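Local atomic coordinates of ARF-like GTPase (Chlamydomonas reinhardtii, PDB entry 4M9Q), a protein that belongs to the ARF family of small GTPases with a P-loop fold and holds a magnesium ion and phosphoaminophosphonic acid-guanylate ester in this model. Residues D170-F173 / G174-D177. Sequence-based numbering, arbitrary orientation. Where two conformers were deposited one is given.
Sequences DREF and GRLD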
loop_
_atom_site.group_PDB
_atom_site.type_symbol
_atom_site.label_atom_id
_atom_site.label_comp_id
_atom_site.label_asym_id
_atom_site.label_seq_id
_atom_site.Cartn_x
_atom_site.Cartn_y
_atom_site.Cartn_z
ATOM N N ASP A 170 6.182 -9.353 -10.591
ATOM C CA ASP A 170 6.281 -10.178 -11.765
ATOM C C ASP A 170 7.593 -10.938 -11.834
ATOM O O ASP A 170 7.594 -12.098 -12.110
ATOM C CB ASP A 170 6.140 -9.343 -13.026
ATOM C CG ASP A 170 6.296 -10.188 -14.282
ATOM O OD1 ASP A 170 5.476 -11.117 -14.474
ATOM O OD2 ASP A 170 7.232 -9.945 -15.051
ATOM N N ARG A 171 8.686 -10.229 -11.587
ATOM C CA ARG A 171 10.022 -10.797 -11.535
ATOM C C ARG A 171 10.156 -11.979 -10.547
ATOM O O ARG A 171 10.952 -12.867 -10.799
ATOM C CB ARG A 171 11.022 -9.672 -11.198
ATOM C CG ARG A 171 11.666 -8.945 -12.396
ATOM C CD ARG A 171 10.682 -8.447 -13.462
ATOM N NE ARG A 171 10.686 -6.990 -13.651
ATOM C CZ ARG A 171 11.352 -6.110 -12.891
ATOM N NH1 ARG A 171 12.094 -6.524 -11.872
ATOM N NH2 ARG A 171 11.276 -4.812 -13.146
ATOM N N GLU A 172 9.387 -12.000 -9.448
ATOM C CA GLU A 172 9.441 -13.104 -8.430
ATOM C C GLU A 172 8.183 -13.951 -8.400
ATOM O O GLU A 172 7.989 -14.751 -7.480
ATOM C CB GLU A 172 9.663 -12.555 -7.013
ATOM C CG GLU A 172 10.816 -11.546 -6.864
ATOM C CD GLU A 172 12.230 -12.122 -7.062
ATOM O OE1 GLU A 172 13.152 -11.307 -7.329
ATOM O OE2 GLU A 172 12.430 -13.364 -6.947
ATOM N N PHE A 173 7.309 -13.792 -9.383
ATOM C CA PHE A 173 5.963 -14.335 -9.239
ATOM C C PHE A 173 5.971 -15.839 -9.041
ATOM O O PHE A 173 5.108 -16.379 -8.326
ATOM C CB PHE A 173 5.118 -13.999 -10.452
ATOM C CG PHE A 173 3.662 -14.302 -10.285
ATOM C CD1 PHE A 173 2.831 -13.404 -9.646
ATOM C CD2 PHE A 173 3.115 -15.497 -10.776
ATOM C CE1 PHE A 173 1.491 -13.681 -9.496
ATOM C CE2 PHE A 173 1.760 -15.770 -10.649
ATOM C CZ PHE A 173 0.947 -14.853 -10.014
ATOM N N GLY A 174 6.930 -16.500 -9.692
ATOM C CA GLY A 174 7.042 -17.965 -9.656
ATOM C C GLY A 174 7.252 -18.544 -8.262
ATOM O O GLY A 174 6.762 -19.632 -7.955
ATOM N N ARG A 175 7.966 -17.804 -7.422
ATOM C CA ARG A 175 8.199 -18.198 -6.036
ATOM C C ARG A 175 7.154 -17.604 -5.116
ATOM O O ARG A 175 6.658 -18.267 -4.219
ATOM C CB ARG A 175 9.591 -17.742 -5.596
ATOM C CG ARG A 175 10.692 -18.636 -6.154
ATOM C CD ARG A 175 12.088 -18.067 -5.959
ATOM N NE ARG A 175 12.362 -16.924 -6.839
ATOM C CZ ARG A 175 13.581 -16.488 -7.168
ATOM N NH1 ARG A 175 14.678 -17.100 -6.711
ATOM N NH2 ARG A 175 13.707 -15.427 -7.967
ATOM N N LEU A 176 6.817 -16.347 -5.358
ATOM C CA LEU A 176 5.931 -15.591 -4.484
ATOM C C LEU A 176 4.475 -16.086 -4.455
ATOM O O LEU A 176 3.836 -16.139 -3.388
ATOM C CB LEU A 176 5.950 -14.129 -4.924
ATOM C CG LEU A 176 5.506 -13.073 -3.927
ATOM C CD1 LEU A 176 6.069 -13.340 -2.540
ATOM C CD2 LEU A 176 5.973 -11.726 -4.437
ATOM N N ASP A 177 3.933 -16.417 -5.625
ATOM C CA ASP A 177 2.501 -16.676 -5.716
ATOM C C ASP A 177 2.112 -17.944 -4.966
ATOM O O ASP A 177 1.177 -17.924 -4.160
ATOM C CB ASP A 177 2.027 -16.702 -7.162
ATOM C CG ASP A 177 0.539 -16.837 -7.257
ATOM O OD1 ASP A 177 0.049 -17.805 -7.902
ATOM O OD2 ASP A 177 -0.135 -15.982 -6.652
#
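Glu172 and Phe173 meet Arg175, Leu176 and Asp177 round a kink in helix 157-190, the last helix of the chain, where the N atoms of Gly174 and Arg175 make no i to i-4 helix bond. At the kink the O of Glu172 accepts two amides: the N of Leu176 at 2.9 Å, and the N of Arg175 at 3.1 Å, an i to i-3 bond from above the carbonyl plane with a more bent N-H geometry (137°). Bonding of the i to i-4 kind resumes with Leu176 N and continues with Asp177 N to Phe173 O at 2.9 Å.

On the solvent side, Glu172 and Arg175 form a salt bridge, OE2 to NH2 at 2.6 Å, with carboxylate and guanidinium planes 32° apart. Bends at chi2 of Glu172 and chi3 of Arg175 bring the groups together, but the arginine is poorly ordered. Phe173 and Asp177 run side by side in the same direction. Asp177 CB sits over one ring face in a CH-pi contact, 3.7 Å from the centroid, and the carboxylate continues the stack towards the rim, its CG 3.4 Å from CZ, with the planes 12° apart. Asp177 OD2 also hydrogen-bonds His73, just before strand 74-80, tying helix to sheet.

One carbonyl thus serves two amides at the kink, while ring face and His73 NE2 probably limit rotation of the Asp177 carboxylate; the exposed ion pair probably adds a looser electrostatic link across the bend.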